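Local coordinates for protein probable zinc protease (Pseudomonas aeruginosa, PDB 4NNZ) that probably acts as a zinc metalloprotease of the peptidase M16 family, as one subunit of a heterodimer, at residues 265-270 / 395-400; 358-363 / 389-394. All blocks are in the same frame, centred on the assembly; numbering follows the deposited sequence.

How the contacts relate
Contacts 1 and 2 share helix 386-396, and their centres lie 13 Å apart on the same side of the chain's centre. In contact 2 that helix runs against helix 346-364; in contact 1 the turn at its C-terminal end packs on helix 262-276. The two join directly. R269 NH1 of contact 1 forms a salt bridge of 3.2 Å with D390 OD1 of contact 2, and L270 CD2 packs at 3.6 Å on L394 CD2. In each contact a single side chain, V397 or M360, meets three residues of the facing helix. A bound PEG lies about 12 Å from the side chain of N266 and about 14 Å from that of D390.

Contact 1 of 2, residues 265-270 / 395-400; sequences VNALRL and KAVTPD
The carboxamide of N266 reaches past V397 and offers it no polar atom: V397 CG2 rests 3.8 Å from N266 CB, at the aliphatic root of the group. One face of the amide is occupied within its own helix. R269 NH1 donates to N266 OD1 at 3.3 Å from above the carbonyl plane, 50° out of it, while OD1 lies almost in the guanidinium plane. A393 approaches the amide nitrogen from that same face. The rest of the contact is apolar and converges on V397. With CG1 anti to the backbone N (chi1 179°), the valine lays both methyls against one side of the helix: CG1 lies 4.0 Å from A267 CA and 4.2 Å from A267 CB, and CG2 touches N266 CB and, roughly at right angles to that, L270 CD2 at 4.1 Å. All four residues are buried. Immediately after V397, T398 N-caps helix 399-409, and its own backbone N bonds to D401 OD2, as in a capping box. V397 thus lies in the short link between helices 386-396 and 399-409 and packs into the side of a third helix, 262-276, in an alpha/beta M16 domain.

Contact 2 of 2, residues 358-363 / 389-394; sequences AGMVYE and QDLEAL
D390 is the first residue of 389-394 to meet M360, and its carboxylate is divided between two partners. OD2 lies 3.8 Å from M360 CE, a van der Waals contact with the methionine crossing at about a right angle, whereas OD1 is turned to R269. CG anti to the backbone N (chi1 -152°) brings the carboxylate to this junction; the nearby guanidinium would be expected to favour its charged form. One residue on, L391 slides alongside M360 in the opposite direction and touches the same methyl with CD1, at 3.9 Å. It also packs on I357 of helix 346-364. Here the two segments form an antiparallel helix pair, 176° between their directions, part of the helical layer in the C-terminal half of this M16 protein. Their axes approach no closer than 11.7 Å, wide for direct packing, and M360 spans the interval with its long side chain. A bend at the CG–SD bond (chi3 67°) turns CE toward its three partners. A turn further along, L394 supplies the last of them, with CD1 at a looser 4.4 Å from CE. This leucine is buried, touching M356 of the facing helix together with R269 and L270 of helix 262-276; M360 likewise leans on R269.

Contact 1 of 2, residues 265-270 / 395-400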
loop_
_atom_site.group_PDB
_atom_site.type_symbol
_atom_site.label_atom_id
_atom_site.label_comp_id
_atom_site.label_asym_id
_atom_site.label_seq_id
_atom_site.Cartn_x
_atom_site.Cartn_y
_atom_site.Cartn_z
ATOM N N VAL A 265 6.728 -0.504 -24.828
ATOM C CA VAL A 265 5.924 0.565 -24.313
ATOM C C VAL A 265 5.293 1.321 -25.442
ATOM O O VAL A 265 4.138 1.629 -25.400
ATOM C CB VAL A 265 6.771 1.545 -23.502
ATOM C CG1 VAL A 265 5.963 2.739 -23.071
ATOM C CG2 VAL A 265 7.337 0.877 -22.283
ATOM N N ASN A 266 6.076 1.663 -26.425
ATOM C CA ASN A 266 5.577 2.428 -27.516
ATOM C C ASN A 266 4.549 1.653 -28.287
ATOM O O ASN A 266 3.649 2.212 -28.853
ATOM C CB ASN A 266 6.705 2.952 -28.364
ATOM C CG ASN A 266 7.499 3.999 -27.657
ATOM O OD1 ASN A 266 7.037 4.601 -26.727
ATOM N ND2 ASN A 266 8.693 4.207 -28.088
ATOM N N ALA A 267 4.716 0.349 -28.290
ATOM C CA ALA A 267 3.751 -0.554 -28.844
ATOM C C ALA A 267 2.450 -0.519 -28.078
ATOM O O ALA A 267 1.406 -0.614 -28.638
ATOM C CB ALA A 267 4.308 -1.941 -28.883
ATOM N N LEU A 268 2.531 -0.398 -26.783
ATOM C CA LEU A 268 1.352 -0.215 -25.979
ATOM C C LEU A 268 0.598 1.085 -26.220
ATOM O O LEU A 268 -0.598 1.114 -26.184
ATOM C CB LEU A 268 1.687 -0.410 -24.511
ATOM C CG LEU A 268 1.896 -1.846 -24.135
ATOM C CD1 LEU A 268 2.428 -1.942 -22.741
ATOM C CD2 LEU A 268 0.626 -2.638 -24.267
ATOM N N ARG A 269 1.313 2.163 -26.441
ATOM C CA ARG A 269 0.694 3.425 -26.731
ATOM C C ARG A 269 -0.072 3.348 -28.016
ATOM O O ARG A 269 -1.176 3.805 -28.105
ATOM C CB ARG A 269 1.760 4.490 -26.820
ATOM C CG ARG A 269 2.763 4.360 -25.714
ATOM C CD ARG A 269 3.866 5.369 -25.806
ATOM N NE ARG A 269 3.398 6.686 -26.161
ATOM C CZ ARG A 269 4.185 7.662 -26.559
ATOM N NH1 ARG A 269 5.462 7.469 -26.656
ATOM N NH2 ARG A 269 3.694 8.828 -26.856
ATOM N N LEU A 270 0.536 2.729 -28.999
ATOM C CA LEU A 270 -0.055 2.506 -30.276
ATOM C C LEU A 270 -1.281 1.623 -30.160
ATOM O O LEU A 270 -2.236 1.826 -30.851
ATOM C CB LEU A 270 0.973 1.887 -31.218
ATOM C CG LEU A 270 1.602 2.664 -32.366
ATOM C CD1 LEU A 270 0.576 3.401 -33.170
ATOM C CD2 LEU A 270 2.634 3.645 -31.882
ATOM N N LYS A 395 7.604 5.734 -34.612
ATOM C CA LYS A 395 7.803 5.268 -35.957
ATOM C C LYS A 395 8.350 3.873 -35.990
ATOM O O LYS A 395 8.016 3.113 -36.852
ATOM C CB LYS A 395 8.755 6.185 -36.662
ATOM C CG LYS A 395 8.286 6.620 -38.017
ATOM C CD LYS A 395 9.229 7.646 -38.610
ATOM C CE LYS A 395 10.224 7.024 -39.566
ATOM N NZ LYS A 395 10.031 7.458 -40.972
ATOM N N ALA A 396 9.206 3.543 -35.043
ATOM C CA ALA A 396 9.838 2.239 -34.992
ATOM C C ALA A 396 8.902 1.074 -34.742
ATOM O O ALA A 396 9.228 -0.037 -35.063
ATOM C CB ALA A 396 10.986 2.233 -34.014
ATOM N N VAL A 397 7.747 1.333 -34.178
ATOM C CA VAL A 397 6.849 0.267 -33.861
ATOM C C VAL A 397 6.381 -0.412 -35.110
ATOM O O VAL A 397 5.970 0.221 -36.036
ATOM C CB VAL A 397 5.651 0.799 -33.088
ATOM C CG1 VAL A 397 4.694 -0.314 -32.771
ATOM C CG2 VAL A 397 6.124 1.447 -31.820
ATOM N N THR A 398 6.437 -1.728 -35.111
ATOM C CA THR A 398 6.076 -2.519 -36.265
ATOM C C THR A 398 4.952 -3.418 -35.882
ATOM O O THR A 398 4.762 -3.686 -34.728
ATOM C CB THR A 398 7.232 -3.385 -36.769
ATOM O OG1 THR A 398 7.440 -4.472 -35.882
ATOM C CG2 THR A 398 8.478 -2.601 -36.827
ATOM N N PRO A 399 4.228 -3.944 -36.845
ATOM C CA PRO A 399 3.019 -4.672 -36.539
ATOM C C PRO A 399 3.328 -5.835 -35.654
ATOM O O PRO A 399 2.491 -6.286 -34.918
ATOM C CB PRO A 399 2.589 -5.141 -37.893
ATOM C CG PRO A 399 2.912 -3.999 -38.732
ATOM C CD PRO A 399 4.241 -3.552 -38.249
ATOM N N ASP A 400 4.528 -6.346 -35.786
ATOM C CA ASP A 400 5.013 -7.415 -34.968
ATOM C C ASP A 400 5.197 -7.028 -33.514
ATOM O O ASP A 400 4.904 -7.783 -32.636
ATOM C CB ASP A 400 6.265 -7.983 -35.597
ATOM C CG ASP A 400 6.049 -8.328 -37.045
ATOM O OD1 ASP A 400 4.961 -8.835 -37.365
ATOM O OD2 ASP A 400 6.947 -8.072 -37.873
#

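Contact 2 of 2, residues 358-363 / 389-394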
loop_
_atom_site.group_PDB
_atom_site.type_symbol
_atom_site.label_atom_id
_atom_site.label_comp_id
_atom_site.label_asym_id
_atom_site.label_seq_id
_atom_site.Cartn_x
_atom_site.Cartn_y
_atom_site.Cartn_z
ATOM N N ALA A 358 0.087 13.883 -34.897
ATOM C CA ALA A 358 -0.469 15.139 -35.272
ATOM C C ALA A 358 -1.008 15.852 -34.075
ATOM O O ALA A 358 -0.825 17.034 -33.926
ATOM C CB ALA A 358 -1.572 14.910 -36.268
ATOM N N GLY A 359 -1.718 15.135 -33.236
ATOM C CA GLY A 359 -2.262 15.692 -32.026
ATOM C C GLY A 359 -1.192 16.135 -31.076
ATOM O O GLY A 359 -1.314 17.136 -30.406
ATOM N N MET A 360 -0.150 15.339 -30.987
ATOM C CA MET A 360 0.976 15.675 -30.163
ATOM C C MET A 360 1.685 16.889 -30.663
ATOM O O MET A 360 2.088 17.711 -29.887
ATOM C CB MET A 360 1.927 14.510 -30.038
ATOM C CG MET A 360 1.526 13.532 -28.952
ATOM S SD MET A 360 2.105 11.894 -29.357
ATOM C CE MET A 360 3.850 12.181 -29.223
ATOM N N VAL A 361 1.826 17.003 -31.966
ATOM C CA VAL A 361 2.447 18.166 -32.558
ATOM C C VAL A 361 1.650 19.409 -32.237
ATOM O O VAL A 361 2.184 20.488 -32.169
ATOM C CB VAL A 361 2.644 17.974 -34.067
ATOM C CG1 VAL A 361 2.896 19.278 -34.790
ATOM C CG2 VAL A 361 3.831 17.090 -34.291
ATOM N N TYR A 362 0.360 19.251 -32.140
ATOM C CA TYR A 362 -0.481 20.379 -31.978
ATOM C C TYR A 362 -0.150 21.022 -30.669
ATOM O O TYR A 362 -0.156 22.220 -30.562
ATOM C CB TYR A 362 -1.925 19.968 -32.063
ATOM C CG TYR A 362 -2.861 21.097 -31.911
ATOM C CD1 TYR A 362 -3.007 22.018 -32.887
ATOM C CD2 TYR A 362 -3.591 21.233 -30.776
ATOM C CE1 TYR A 362 -3.865 23.058 -32.735
ATOM C CE2 TYR A 362 -4.454 22.265 -30.606
ATOM C CZ TYR A 362 -4.592 23.175 -31.596
ATOM O OH TYR A 362 -5.462 24.215 -31.412
ATOM N N GLU A 363 0.130 20.207 -29.672
ATOM C CA GLU A 363 0.505 20.730 -28.386
ATOM C C GLU A 363 1.813 21.389 -28.425
ATOM O O GLU A 363 2.119 22.119 -27.525
ATOM C CB GLU A 363 0.599 19.648 -27.358
ATOM C CG GLU A 363 -0.714 19.293 -26.747
ATOM C CD GLU A 363 -1.791 19.129 -27.774
ATOM O OE1 GLU A 363 -1.466 18.987 -28.969
ATOM O OE2 GLU A 363 -2.968 19.138 -27.364
ATOM N N GLN A 389 12.888 12.810 -29.825
ATOM C CA GLN A 389 13.033 11.517 -30.433
ATOM C C GLN A 389 11.797 10.672 -30.300
ATOM O O GLN A 389 11.741 9.585 -30.789
ATOM C CB GLN A 389 14.254 10.801 -29.896
ATOM C CG GLN A 389 14.620 11.176 -28.493
ATOM C CD GLN A 389 16.047 11.618 -28.353
ATOM O OE1 GLN A 389 16.443 12.626 -28.906
ATOM N NE2 GLN A 389 16.823 10.873 -27.591
ATOM N N ASP A 390 10.795 11.203 -29.642
ATOM C CA ASP A 390 9.606 10.452 -29.378
ATOM C C ASP A 390 8.950 10.068 -30.649
ATOM O O ASP A 390 8.459 8.988 -30.767
ATOM C CB ASP A 390 8.643 11.317 -28.615
ATOM C CG ASP A 390 7.721 10.531 -27.744
ATOM O OD1 ASP A 390 7.831 9.306 -27.648
ATOM O OD2 ASP A 390 6.878 11.173 -27.138
ATOM N N LEU A 391 8.944 10.995 -31.608
ATOM C CA LEU A 391 8.266 10.803 -32.895
ATOM C C LEU A 391 9.014 9.829 -33.819
ATOM O O LEU A 391 8.455 9.308 -34.788
ATOM C CB LEU A 391 8.028 12.155 -33.588
ATOM C CG LEU A 391 6.981 13.099 -32.975
ATOM C CD1 LEU A 391 5.726 12.340 -32.582
ATOM C CD2 LEU A 391 7.536 13.861 -31.786
ATOM N N GLU A 392 10.279 9.585 -33.505
ATOM C CA GLU A 392 11.043 8.589 -34.178
ATOM C C GLU A 392 10.733 7.271 -33.552
ATOM O O GLU A 392 10.637 6.264 -34.211
ATOM C CB GLU A 392 12.514 8.905 -34.072
ATOM C CG GLU A 392 13.394 7.850 -34.686
ATOM C CD GLU A 392 12.856 7.333 -35.992
ATOM O OE1 GLU A 392 12.571 8.154 -36.870
ATOM O OE2 GLU A 392 12.728 6.107 -36.136
ATOM N N ALA A 393 10.576 7.293 -32.250
ATOM C CA ALA A 393 10.292 6.104 -31.491
ATOM C C ALA A 393 8.971 5.497 -31.853
ATOM O O ALA A 393 8.827 4.314 -31.866
ATOM C CB ALA A 393 10.335 6.422 -30.023
ATOM N N LEU A 394 7.988 6.327 -32.081
ATOM C CA LEU A 394 6.681 5.851 -32.436
ATOM C C LEU A 394 6.749 5.183 -33.782
ATOM O O LEU A 394 6.045 4.247 -34.069
ATOM C CB LEU A 394 5.675 6.978 -32.425
ATOM C CG LEU A 394 5.119 7.327 -31.067
ATOM C CD1 LEU A 394 3.947 8.252 -31.197
ATOM C CD2 LEU A 394 4.712 6.094 -30.310
#